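Local structure of xyloglucan-specific endo-beta-1,4-glucanase BoGH9A (Bacteroides ovatus, 6DHT) at residues S179-G184 with T371-G376; F342-S347 with G376-L381; L144-A149 with P326-G331; Y237-T242 with Y315-L320. The protein hydrolyses internal beta-1,4-glucosidic bonds in the backbone of plant xyloglucans, releasing xyloglucan oligosaccharides. One frame throughout, in Å; residues are numbered along the deposited sequence.

Contact 1: residues S179-G184 with T371-G376. With CA (calcium ion), chain C.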
loop_
_atom_site.group_PDB
_atom_site.type_symbol
_atom_site.label_atom_id
_atom_site.label_comp_id
_atom_site.label_asym_id
_atom_site.label_seq_id
_atom_site.Cartn_x
_atom_site.Cartn_y
_atom_site.Cartn_z
ATOM N N SER A 179 1.633 -9.168 -5.136
ATOM C CA SER A 179 2.210 -9.371 -3.815
ATOM C C SER A 179 3.710 -9.048 -3.800
ATOM O O SER A 179 4.195 -8.539 -2.798
ATOM C CB SER A 179 1.883 -10.757 -3.252
ATOM O OG SER A 179 2.527 -11.777 -3.962
ATOM N N GLY A 180 4.406 -9.303 -4.902
ATOM C CA GLY A 180 5.794 -8.938 -5.044
ATOM C C GLY A 180 5.972 -7.439 -4.982
ATOM O O GLY A 180 6.856 -6.944 -4.279
ATOM N N TYR A 181 5.150 -6.714 -5.723
ATOM C CA TYR A 181 5.136 -5.253 -5.688
ATOM C C TYR A 181 4.863 -4.746 -4.267
ATOM O O TYR A 181 5.532 -3.817 -3.756
ATOM C CB TYR A 181 4.030 -4.709 -6.599
ATOM C CG TYR A 181 3.716 -3.289 -6.265
ATOM C CD1 TYR A 181 4.524 -2.240 -6.700
ATOM C CD2 TYR A 181 2.621 -2.997 -5.483
ATOM C CE1 TYR A 181 4.215 -0.920 -6.347
ATOM C CE2 TYR A 181 2.316 -1.714 -5.120
ATOM C CZ TYR A 181 3.122 -0.673 -5.552
ATOM O OH TYR A 181 2.789 0.634 -5.202
ATOM N N SER A 182 3.866 -5.335 -3.621
ATOM C CA SER A 182 3.453 -4.876 -2.303
ATOM C C SER A 182 4.575 -4.982 -1.272
ATOM O O SER A 182 4.844 -4.045 -0.508
ATOM C CB SER A 182 2.232 -5.652 -1.820
ATOM O OG SER A 182 1.065 -5.369 -2.612
ATOM N N ILE A 183 5.214 -6.140 -1.225
ATOM C CA ILE A 183 6.372 -6.348 -0.369
ATOM C C ILE A 183 7.489 -5.391 -0.777
ATOM O O ILE A 183 8.109 -4.773 0.080
ATOM C CB ILE A 183 6.850 -7.785 -0.473
ATOM C CG1 ILE A 183 5.804 -8.764 0.051
ATOM C CG2 ILE A 183 8.128 -7.932 0.295
ATOM C CD1 ILE A 183 6.021 -10.192 -0.362
ATOM N N GLY A 184 7.710 -5.219 -2.077
ATOM C CA GLY A 184 8.754 -4.329 -2.547
ATOM C C GLY A 184 8.592 -2.897 -2.034
ATOM O O GLY A 184 9.574 -2.254 -1.653
ATOM N N THR A 371 7.569 8.750 -11.609
ATOM C CA THR A 371 6.127 8.525 -11.447
ATOM C C THR A 371 5.964 7.739 -10.164
ATOM O O THR A 371 6.839 6.974 -9.796
ATOM C CB THR A 371 5.536 7.714 -12.601
ATOM O OG1 THR A 371 6.276 6.506 -12.760
ATOM C CG2 THR A 371 5.592 8.505 -13.896
ATOM N N ALA A 372 4.841 7.925 -9.480
ATOM C CA ALA A 372 4.609 7.255 -8.203
ATOM C C ALA A 372 4.548 5.754 -8.423
ATOM O O ALA A 372 4.214 5.291 -9.528
ATOM C CB ALA A 372 3.301 7.751 -7.592
ATOM N N PRO A 373 4.856 4.973 -7.376
ATOM C CA PRO A 373 4.782 3.515 -7.506
ATOM C C PRO A 373 3.355 2.996 -7.706
ATOM O O PRO A 373 2.400 3.597 -7.209
ATOM C CB PRO A 373 5.403 3.022 -6.183
ATOM C CG PRO A 373 5.154 4.131 -5.218
ATOM C CD PRO A 373 5.295 5.394 -6.035
ATOM N N GLY A 374 3.248 1.894 -8.435
ATOM C CA GLY A 374 2.020 1.128 -8.566
ATOM C C GLY A 374 2.361 -0.272 -9.009
ATOM O O GLY A 374 3.463 -0.528 -9.484
ATOM N N TRP A 375 1.412 -1.194 -8.870
ATOM C CA TRP A 375 1.717 -2.595 -9.119
ATOM C C TRP A 375 2.311 -2.874 -10.502
ATOM O O TRP A 375 3.132 -3.762 -10.651
ATOM C CB TRP A 375 0.517 -3.506 -8.836
ATOM C CG TRP A 375 -0.690 -3.324 -9.729
ATOM C CD1 TRP A 375 -1.820 -2.641 -9.422
ATOM C CD2 TRP A 375 -0.879 -3.842 -11.063
ATOM N NE1 TRP A 375 -2.721 -2.715 -10.475
ATOM C CE2 TRP A 375 -2.157 -3.439 -11.491
ATOM C CE3 TRP A 375 -0.095 -4.611 -11.923
ATOM C CZ2 TRP A 375 -2.671 -3.778 -12.757
ATOM C CZ3 TRP A 375 -0.605 -4.948 -13.184
ATOM C CH2 TRP A 375 -1.875 -4.524 -13.578
ATOM N N GLY A 376 1.888 -2.101 -11.497
ATOM C CA GLY A 376 2.334 -2.306 -12.865
ATOM C C GLY A 376 3.387 -1.312 -13.310
ATOM O O GLY A 376 3.854 -1.350 -14.448
HETATM CA CA CA C . 5.319 -2.396 -15.980
HETATM O O HOH W 1 3.892 -0.864 -17.280
#
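Tyr-181, on helix 176-192, lays its ring flat against the backbone of the loop 371-376 that leads to helix 379-386. The main interaction is CH-pi: Trp-375 CA stands over the ring face of Tyr-181, 3.7 Å from its centroid and only 17° off the normal. The Gly-374 to Trp-375 peptide covers the same face. With CG anti to the backbone N (chi1 162°), the tyrosine projects from the helix to meet this chain.

Apolar contacts finish the fit. Pro-373 CB touches the ring edge, 4.1 Å from Tyr-181 CE1, while Trp-375 CB lies 4.0 Å from Tyr-181 CD2. The indole itself turns away, meeting Tyr-333 edge-to-face and touching a bound di(hydroxyethyl)ether. Gly-374 O also approaches Tyr-181 CE1, at 3.2 Å.

Leucine in place of Tyr-181 would probably leave the Gly-374 to Trp-375 peptide without its flat support and the loop freer to shift. The hold on the loop is by dispersion and CH-pi contact with main-chain atoms, which probably leaves the indole to be placed by its own neighbours; the side chain of Trp-375 lies about 10 Å from that of Glu-548, the predicted proton donor.

Contact 2: residues F342-S347 with G376-L381. With CA (calcium ion), chain C.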
loop_
_atom_site.group_PDB
_atom_site.type_symbol
_atom_site.label_atom_id
_atom_site.label_comp_id
_atom_site.label_asym_id
_atom_site.label_seq_id
_atom_site.Cartn_x
_atom_site.Cartn_y
_atom_site.Cartn_z
ATOM N N PHE A 342 12.058 -4.678 -15.342
ATOM C CA PHE A 342 13.467 -4.943 -15.622
ATOM C C PHE A 342 14.350 -3.954 -14.839
ATOM O O PHE A 342 15.335 -4.348 -14.217
ATOM C CB PHE A 342 13.755 -4.859 -17.134
ATOM C CG PHE A 342 13.558 -6.165 -17.878
ATOM C CD1 PHE A 342 14.410 -7.224 -17.657
ATOM C CD2 PHE A 342 12.531 -6.309 -18.778
ATOM C CE1 PHE A 342 14.252 -8.417 -18.330
ATOM C CE2 PHE A 342 12.366 -7.510 -19.470
ATOM C CZ PHE A 342 13.235 -8.561 -19.228
ATOM N N PHE A 343 13.946 -2.684 -14.813
ATOM C CA PHE A 343 14.736 -1.673 -14.097
ATOM C C PHE A 343 14.805 -1.969 -12.614
ATOM O O PHE A 343 15.875 -1.941 -11.999
ATOM C CB PHE A 343 14.164 -0.282 -14.311
ATOM C CG PHE A 343 14.852 0.778 -13.513
ATOM C CD1 PHE A 343 16.123 1.175 -13.862
ATOM C CD2 PHE A 343 14.234 1.398 -12.433
ATOM C CE1 PHE A 343 16.774 2.151 -13.158
ATOM C CE2 PHE A 343 14.886 2.375 -11.725
ATOM C CZ PHE A 343 16.160 2.760 -12.086
ATOM N N TRP A 344 13.650 -2.254 -12.025
ATOM C CA TRP A 344 13.607 -2.533 -10.590
ATOM C C TRP A 344 14.404 -3.805 -10.255
ATOM O O TRP A 344 15.269 -3.799 -9.367
ATOM C CB TRP A 344 12.144 -2.588 -10.082
ATOM C CG TRP A 344 12.046 -2.942 -8.639
ATOM C CD1 TRP A 344 12.904 -2.588 -7.646
ATOM C CD2 TRP A 344 11.054 -3.782 -8.028
ATOM N NE1 TRP A 344 12.521 -3.152 -6.447
ATOM C CE2 TRP A 344 11.370 -3.867 -6.651
ATOM C CE3 TRP A 344 9.914 -4.439 -8.502
ATOM C CZ2 TRP A 344 10.616 -4.620 -5.755
ATOM C CZ3 TRP A 344 9.155 -5.184 -7.596
ATOM C CH2 TRP A 344 9.514 -5.258 -6.239
ATOM N N ALA A 345 14.158 -4.883 -10.994
ATOM C CA ALA A 345 14.897 -6.112 -10.760
ATOM C C ALA A 345 16.413 -5.992 -10.949
ATOM O O ALA A 345 17.166 -6.457 -10.125
ATOM C CB ALA A 345 14.364 -7.243 -11.651
ATOM N N ALA A 346 16.829 -5.368 -12.047
ATOM C CA ALA A 346 18.261 -5.230 -12.308
ATOM C C ALA A 346 18.880 -4.378 -11.211
ATOM O O ALA A 346 19.985 -4.676 -10.751
ATOM C CB ALA A 346 18.481 -4.623 -13.668
ATOM N N SER A 347 18.179 -3.318 -10.789
ATOM C CA SER A 347 18.693 -2.457 -9.707
ATOM C C SER A 347 18.885 -3.245 -8.411
ATOM O O SER A 347 19.951 -3.204 -7.802
ATOM C CB SER A 347 17.784 -1.254 -9.473
ATOM O OG SER A 347 17.790 -0.394 -10.588
ATOM N N GLY A 376 1.888 -2.101 -11.497
ATOM C CA GLY A 376 2.334 -2.306 -12.865
ATOM C C GLY A 376 3.387 -1.312 -13.310
ATOM O O GLY A 376 3.854 -1.350 -14.448
ATOM N N ASN A 377 3.762 -0.422 -12.404
ATOM C CA ASN A 377 4.747 0.615 -12.684
ATOM C C ASN A 377 5.740 0.697 -11.542
ATOM O O ASN A 377 5.575 1.475 -10.586
ATOM C CB ASN A 377 4.106 1.978 -12.901
ATOM C CG ASN A 377 5.163 3.081 -13.163
ATOM O OD1 ASN A 377 6.381 2.809 -13.366
ATOM N ND2 ASN A 377 4.702 4.329 -13.148
ATOM N N THR A 378 6.791 -0.103 -11.664
ATOM C CA THR A 378 7.723 -0.305 -10.564
ATOM C C THR A 378 8.977 0.561 -10.698
ATOM O O THR A 378 9.952 0.351 -9.976
ATOM C CB THR A 378 8.119 -1.777 -10.438
ATOM O OG1 THR A 378 8.751 -2.233 -11.646
ATOM C CG2 THR A 378 6.895 -2.636 -10.194
ATOM N N PHE A 379 8.974 1.539 -11.600
ATOM C CA PHE A 379 10.154 2.421 -11.719
ATOM C C PHE A 379 10.521 3.012 -10.372
ATOM O O PHE A 379 11.694 3.039 -9.996
ATOM C CB PHE A 379 9.912 3.563 -12.710
ATOM C CG PHE A 379 10.207 3.222 -14.165
ATOM C CD1 PHE A 379 11.373 2.569 -14.541
ATOM C CD2 PHE A 379 9.333 3.626 -15.159
ATOM C CE1 PHE A 379 11.640 2.310 -15.872
ATOM C CE2 PHE A 379 9.597 3.342 -16.484
ATOM C CZ PHE A 379 10.760 2.689 -16.829
ATOM N N ALA A 380 9.528 3.499 -9.645
ATOM C CA ALA A 380 9.811 4.156 -8.384
ATOM C C ALA A 380 10.522 3.252 -7.387
ATOM O O ALA A 380 11.319 3.720 -6.583
ATOM C CB ALA A 380 8.508 4.707 -7.776
ATOM N N LEU A 381 10.235 1.964 -7.411
ATOM C CA LEU A 381 10.851 1.074 -6.454
ATOM C C LEU A 381 12.338 0.948 -6.767
ATOM O O LEU A 381 13.156 0.836 -5.875
ATOM C CB LEU A 381 10.180 -0.300 -6.450
ATOM C CG LEU A 381 8.703 -0.324 -6.052
ATOM C CD1 LEU A 381 8.250 -1.777 -5.957
ATOM C CD2 LEU A 381 8.430 0.446 -4.783
HETATM CA CA CA C . 5.319 -2.396 -15.980
HETATM O O HOH W 1 3.892 -0.864 -17.280
#
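Phe-343 and Trp-344, neighbours on helix 339-353, pack on the start of helix 379-386 in the helical barrel characteristic of glycosyl hydrolase family 9. Their side chains part to take different residues of the second helix.

Phe-343 forms an offset edge-to-face pair with Phe-379: the edge of Phe-379 addresses the face of Phe-343, with the planes at 62° and the centroids 5.8 Å apart. The nearest atoms are Phe-343 CD2 and Phe-379 CD1, 3.7 Å from each other. The carbonyl Phe-379 O lies in the plane of the Phe-343 ring, by its CE2 edge, and Pro-367 touches both phenylalanines.

Trp-344, whose CG is anti to the backbone N (chi1 177°), spreads its indole beneath Leu-381. Leu-381 CD1 sits almost straight above the six-membered ring of Trp-344, 3.6 Å from its centroid and 8° off the normal, and Leu-381 CB reaches NE1 of the same indole at 3.7 Å. That NE1 is hydrogen-bonded to Glu-348 OE2. Thr-378 crosses the indole at about a right angle, its CB 3.7 Å from Trp-344 CE3.

Helix 339-353 and the loop leading to helix 379-386 meet at a calcium site: Asp-340 OD2 binds the ion and accepts from Thr-378 N, and Gly-376 O coordinates the same calcium ion at 2.4 Å.

Contact 3: residues L144-A149 with P326-G331; sequences LIHPSA and PAIATG
His-146 meets Pro-326 and Ile-328 where strand 143-145 of a mixed five-stranded sheet runs into a short 3-10 turn, across from the extended loop between helices 317-321 and 339-353.

The imidazole of His-146 is the centre of the contact. Its NE2 donates to Pro-326 O over 2.8 Å, with an N-H...O angle of 165°; the acceptor lies in the ring plane and the donor in the carbonyl plane, which makes a nearly straight, well-directed bond. Having CG anti to the backbone N (chi1 -167°) extends the ring toward the loop. On the other side, ND1 of His-146 accepts from Ser-148 N at 3.2 Å, from a position tilted out of the ring plane. With NE2 donating and ND1 accepting, the histidine is probably neutral, its proton on NE2. Both nitrogens are engaged, which should fix the rotation of the ring, and Tyr-259 packs edge-to-face with it.

Pro-326, which follows a cis peptide bond, slides past the histidine with its CD 3.8 Å from His-146 NE2. Ile-328 adds a van der Waals contact: its CD1 lies obliquely to the imidazole, also 3.8 Å from His-146 NE2, while the side chain touches Lys-239 and Thr-241 of strand 239-241 in the same sheet. At the far end of the imidazole, Ser-148 OG hydrogen-bonds His-146 ND1 at 2.7 Å.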
loop_
_atom_site.group_PDB
_atom_site.type_symbol
_atom_site.label_atom_id
_atom_site.label_comp_id
_atom_site.label_asym_id
_atom_site.label_seq_id
_atom_site.Cartn_x
_atom_site.Cartn_y
_atom_site.Cartn_z
ATOM N N LEU A 144 -3.151 -27.627 -9.052
ATOM C CA LEU A 144 -2.929 -28.200 -10.379
ATOM C C LEU A 144 -2.136 -27.291 -11.296
ATOM O O LEU A 144 -2.383 -26.087 -11.367
ATOM C CB LEU A 144 -4.274 -28.464 -11.054
ATOM C CG LEU A 144 -4.852 -29.878 -10.969
ATOM C CD1 LEU A 144 -4.695 -30.490 -9.589
ATOM C CD2 LEU A 144 -6.317 -29.828 -11.372
ATOM N N ILE A 145 -1.188 -27.873 -12.019
ATOM C CA ILE A 145 -0.594 -27.182 -13.149
ATOM C C ILE A 145 -1.665 -27.052 -14.223
ATOM O O ILE A 145 -2.069 -28.043 -14.836
ATOM C CB ILE A 145 0.626 -27.948 -13.722
ATOM C CG1 ILE A 145 1.733 -28.095 -12.671
ATOM C CG2 ILE A 145 1.149 -27.263 -14.975
ATOM C CD1 ILE A 145 2.430 -26.787 -12.247
ATOM N N HIS A 146 -2.152 -25.838 -14.426
ATOM C CA HIS A 146 -3.046 -25.511 -15.523
ATOM C C HIS A 146 -2.349 -25.809 -16.852
ATOM O O HIS A 146 -1.126 -25.791 -16.917
ATOM C CB HIS A 146 -3.393 -24.035 -15.431
ATOM C CG HIS A 146 -4.527 -23.606 -16.303
ATOM N ND1 HIS A 146 -4.334 -22.946 -17.497
ATOM C CD2 HIS A 146 -5.866 -23.703 -16.142
ATOM C CE1 HIS A 146 -5.503 -22.655 -18.032
ATOM N NE2 HIS A 146 -6.453 -23.097 -17.225
ATOM N N PRO A 147 -3.121 -26.119 -17.909
ATOM C CA PRO A 147 -2.455 -26.346 -19.195
ATOM C C PRO A 147 -1.570 -25.176 -19.643
ATOM O O PRO A 147 -0.543 -25.414 -20.274
ATOM C CB PRO A 147 -3.632 -26.543 -20.153
ATOM C CG PRO A 147 -4.678 -27.174 -19.307
ATOM C CD PRO A 147 -4.542 -26.515 -17.953
ATOM N N SER A 148 -1.944 -23.945 -19.301
ATOM C CA SER A 148 -1.146 -22.780 -19.684
ATOM C C SER A 148 0.219 -22.748 -18.982
ATOM O O SER A 148 1.132 -22.043 -19.421
ATOM C CB SER A 148 -1.892 -21.497 -19.353
ATOM O OG SER A 148 -2.137 -21.424 -17.960
ATOM N N ALA A 149 0.359 -23.517 -17.907
ATOM C CA ALA A 149 1.575 -23.514 -17.105
ATOM C C ALA A 149 2.444 -24.753 -17.299
ATOM O O ALA A 149 3.500 -24.863 -16.679
ATOM C CB ALA A 149 1.216 -23.356 -15.618
ATOM N N PRO A 326 -9.446 -25.112 -17.935
ATOM C CA PRO A 326 -10.614 -24.237 -17.857
ATOM C C PRO A 326 -10.240 -22.774 -18.013
ATOM O O PRO A 326 -9.097 -22.390 -17.723
ATOM C CB PRO A 326 -11.153 -24.498 -16.445
ATOM C CG PRO A 326 -9.973 -24.920 -15.674
ATOM C CD PRO A 326 -9.120 -25.706 -16.630
ATOM N N ALA A 327 -11.182 -21.972 -18.477
ATOM C CA ALA A 327 -10.952 -20.550 -18.624
ATOM C C ALA A 327 -10.724 -19.961 -17.234
ATOM O O ALA A 327 -11.312 -20.418 -16.256
ATOM C CB ALA A 327 -12.130 -19.894 -19.290
ATOM N N ILE A 328 -9.847 -18.965 -17.162
ATOM C CA ILE A 328 -9.530 -18.274 -15.914
ATOM C C ILE A 328 -10.123 -16.879 -15.980
ATOM O O ILE A 328 -9.904 -16.171 -16.957
ATOM C CB ILE A 328 -8.007 -18.161 -15.751
ATOM C CG1 ILE A 328 -7.338 -19.535 -15.862
ATOM C CG2 ILE A 328 -7.665 -17.464 -14.425
ATOM C CD1 ILE A 328 -7.721 -20.518 -14.785
ATOM N N ALA A 329 -10.882 -16.462 -14.959
ATOM C CA ALA A 329 -11.576 -15.175 -14.996
ATOM C C ALA A 329 -11.337 -14.278 -13.781
ATOM O O ALA A 329 -12.072 -13.324 -13.553
ATOM C CB ALA A 329 -13.076 -15.411 -15.155
ATOM N N THR A 330 -10.288 -14.598 -13.033
ATOM C CA THR A 330 -9.930 -13.836 -11.836
ATOM C C THR A 330 -8.953 -12.726 -12.235
ATOM O O THR A 330 -8.735 -12.507 -13.407
ATOM C CB THR A 330 -9.310 -14.753 -10.809
ATOM O OG1 THR A 330 -8.168 -15.367 -11.387
ATOM C CG2 THR A 330 -10.302 -15.834 -10.388
ATOM N N GLY A 331 -8.349 -12.022 -11.267
ATOM C CA GLY A 331 -7.620 -10.798 -11.581
ATOM C C GLY A 331 -6.508 -10.976 -12.607
ATOM O O GLY A 331 -5.695 -11.878 -12.487
#

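Contact 4: residues Y237-T242 with Y315-L320; sequences YHKLTT and YNQNLL
His-238 and Tyr-315 mark the closest approach of the two backbones, their CA atoms 7.4 Å apart. The first leads into strand 239-241 of the mixed sheet; the second precedes helix 317-321, whose N-cap is Asn-316, with OD1 accepting from Leu-319 N at 3.0 Å.

The rings of His-238 and Tyr-315 form an offset stack, planes 7° from parallel and centroids 4.1 Å apart. The offset puts Tyr-315 CB over the imidazole, 3.5 Å from the centroid of the His-238 ring. Hydrogen bonds between ND1 and Ser-264 OG and between NE2 and Glu-332 O should fix the rotation of the imidazole.

Lys-239 leaves the strand with CG between the backbone N and the carbonyl carbon (chi1 58°), then runs extended past the phenol. Its NZ gives a 2.7 Å hydrogen bond to Gln-317 OE1, and Tyr-315 OH donates to that same OE1 at 2.8 Å. Both donors lie in the carbonyl plane on lone pairs, one to each side of the C=O bond.

A phenylalanine replacing Tyr-315 would remove one of these donors and is likely to leave Gln-317 OE1 gripped by Lys-239 alone of the two. Three neutral oxygens, Gln-317 OE1, Gly-331 O and Thr-330 OG1, bond the buried ammonium of Lys-239, and its charge is probably stabilised by their dipoles.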
loop_
_atom_site.group_PDB
_atom_site.type_symbol
_atom_site.label_atom_id
_atom_site.label_comp_id
_atom_site.label_asym_id
_atom_site.label_seq_id
_atom_site.Cartn_x
_atom_site.Cartn_y
_atom_site.Cartn_z
ATOM N N TYR A 237 5.070 -18.690 -12.156
ATOM C CA TYR A 237 3.662 -18.710 -12.540
ATOM C C TYR A 237 3.041 -17.387 -12.127
ATOM O O TYR A 237 3.357 -16.869 -11.056
ATOM C CB TYR A 237 2.948 -19.890 -11.857
ATOM C CG TYR A 237 3.641 -21.222 -12.098
ATOM C CD1 TYR A 237 3.716 -21.763 -13.375
ATOM C CD2 TYR A 237 4.187 -21.931 -11.060
ATOM C CE1 TYR A 237 4.347 -22.972 -13.595
ATOM C CE2 TYR A 237 4.823 -23.133 -11.266
ATOM C CZ TYR A 237 4.900 -23.643 -12.537
ATOM O OH TYR A 237 5.540 -24.845 -12.710
ATOM N N HIS A 238 2.182 -16.832 -12.974
ATOM C CA HIS A 238 1.623 -15.493 -12.757
ATOM C C HIS A 238 0.799 -15.418 -11.480
ATOM O O HIS A 238 0.911 -14.448 -10.718
ATOM C CB HIS A 238 0.791 -15.092 -13.971
ATOM C CG HIS A 238 0.415 -13.642 -14.036
ATOM N ND1 HIS A 238 1.320 -12.630 -14.297
ATOM C CD2 HIS A 238 -0.786 -13.038 -13.917
ATOM C CE1 HIS A 238 0.691 -11.475 -14.337
ATOM N NE2 HIS A 238 -0.591 -11.690 -14.103
ATOM N N LYS A 239 -0.058 -16.408 -11.246
ATOM C CA LYS A 239 -0.922 -16.399 -10.070
ATOM C C LYS A 239 -1.374 -17.818 -9.717
ATOM O O LYS A 239 -1.216 -18.765 -10.519
ATOM C CB LYS A 239 -2.121 -15.493 -10.299
ATOM C CG LYS A 239 -2.967 -15.902 -11.518
ATOM C CD LYS A 239 -4.187 -15.011 -11.668
ATOM C CE LYS A 239 -4.921 -15.267 -12.986
ATOM N NZ LYS A 239 -6.167 -14.482 -13.115
ATOM N N LEU A 240 -1.910 -17.958 -8.508
ATOM C CA LEU A 240 -2.532 -19.177 -8.029
ATOM C C LEU A 240 -3.988 -18.824 -7.824
ATOM O O LEU A 240 -4.316 -17.904 -7.075
ATOM C CB LEU A 240 -1.856 -19.660 -6.754
ATOM C CG LEU A 240 -2.253 -21.039 -6.209
ATOM C CD1 LEU A 240 -1.228 -21.530 -5.217
ATOM C CD2 LEU A 240 -3.612 -20.977 -5.535
ATOM N N THR A 241 -4.882 -19.519 -8.532
ATOM C CA THR A 241 -6.252 -19.054 -8.657
ATOM C C THR A 241 -7.244 -20.195 -8.879
ATOM O O THR A 241 -6.877 -21.296 -9.304
ATOM C CB THR A 241 -6.361 -18.050 -9.848
ATOM O OG1 THR A 241 -7.657 -17.467 -9.925
ATOM C CG2 THR A 241 -5.984 -18.731 -11.183
ATOM N N THR A 242 -8.496 -19.911 -8.564
ATOM C CA THR A 242 -9.610 -20.742 -9.020
ATOM C C THR A 242 -9.973 -20.242 -10.403
ATOM O O THR A 242 -9.574 -19.162 -10.812
ATOM C CB THR A 242 -10.789 -20.586 -8.074
ATOM O OG1 THR A 242 -11.037 -19.202 -7.848
ATOM C CG2 THR A 242 -10.522 -21.265 -6.757
ATOM N N TYR A 315 1.221 -11.507 -19.599
ATOM C CA TYR A 315 0.068 -12.278 -19.188
ATOM C C TYR A 315 -1.151 -11.649 -19.804
ATOM O O TYR A 315 -1.603 -10.592 -19.368
ATOM C CB TYR A 315 -0.114 -12.312 -17.665
ATOM C CG TYR A 315 -1.253 -13.232 -17.267
ATOM C CD1 TYR A 315 -1.057 -14.602 -17.224
ATOM C CD2 TYR A 315 -2.505 -12.737 -16.939
ATOM C CE1 TYR A 315 -2.082 -15.462 -16.873
ATOM C CE2 TYR A 315 -3.538 -13.588 -16.590
ATOM C CZ TYR A 315 -3.319 -14.953 -16.565
ATOM O OH TYR A 315 -4.327 -15.823 -16.222
ATOM N N ASN A 316 -1.674 -12.298 -20.840
ATOM C CA ASN A 316 -2.934 -11.894 -21.451
ATOM C C ASN A 316 -3.965 -12.984 -21.219
ATOM O O ASN A 316 -3.848 -14.086 -21.767
ATOM C CB ASN A 316 -2.759 -11.649 -22.953
ATOM C CG ASN A 316 -3.965 -10.987 -23.570
ATOM O OD1 ASN A 316 -5.085 -11.457 -23.414
ATOM N ND2 ASN A 316 -3.748 -9.864 -24.244
ATOM N N GLN A 317 -4.971 -12.680 -20.408
ATOM C CA GLN A 317 -5.898 -13.711 -19.963
ATOM C C GLN A 317 -6.849 -14.111 -21.084
ATOM O O GLN A 317 -7.177 -15.285 -21.236
ATOM C CB GLN A 317 -6.704 -13.239 -18.755
ATOM C CG GLN A 317 -7.385 -14.377 -18.030
ATOM C CD GLN A 317 -7.535 -14.095 -16.552
ATOM O OE1 GLN A 317 -6.719 -14.534 -15.743
ATOM N NE2 GLN A 317 -8.577 -13.381 -16.197
ATOM N N ASN A 318 -7.307 -13.125 -21.838
ATOM C CA ASN A 318 -8.166 -13.398 -22.989
ATOM C C ASN A 318 -7.503 -14.361 -23.977
ATOM O O ASN A 318 -8.133 -15.320 -24.433
ATOM C CB ASN A 318 -8.567 -12.094 -23.676
ATOM C CG ASN A 318 -9.780 -11.433 -23.021
ATOM O OD1 ASN A 318 -10.282 -11.904 -21.995
ATOM N ND2 ASN A 318 -10.254 -10.337 -23.613
ATOM N N LEU A 319 -6.233 -14.133 -24.300
ATOM C CA LEU A 319 -5.530 -15.036 -25.202
ATOM C C LEU A 319 -5.315 -16.401 -24.581
ATOM O O LEU A 319 -5.324 -17.412 -25.275
ATOM C CB LEU A 319 -4.179 -14.462 -25.599
ATOM C CG LEU A 319 -4.203 -13.159 -26.380
ATOM C CD1 LEU A 319 -2.780 -12.821 -26.775
ATOM C CD2 LEU A 319 -5.114 -13.249 -27.608
ATOM N N LEU A 320 -5.103 -16.430 -23.272
ATOM C CA LEU A 320 -4.890 -17.678 -22.567
ATOM C C LEU A 320 -6.165 -18.507 -22.645
ATOM O O LEU A 320 -6.121 -19.723 -22.839
ATOM C CB LEU A 320 -4.523 -17.385 -21.110
ATOM C CG LEU A 320 -4.191 -18.557 -20.190
ATOM C CD1 LEU A 320 -3.242 -18.079 -19.087
ATOM C CD2 LEU A 320 -5.449 -19.158 -19.574
#

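From the N terminus, segment 144-149 opens contact 3, helix segment 179-184 opens contact 1, and 237-242 opens contact 4. Contact 4 closes first, at 315-320, nested inside the loops of contacts 1 and 3; 326-331 then closes contact 3, which therefore crosses contact 1. Contact 2 starts afterwards at 342-347 and crosses contact 1, which closes at 371-376 just before contact 2 closes at 376-381, with Gly-376 shared. Contacts 3 and 4, centres about 6 Å apart, tie the mixed sheet to helix 317-321 and the loop that follows it in the chain. Contacts 1 and 2, centres about 9 Å apart, join helices 176-192, 339-353 and 379-386 around one calcium-binding loop.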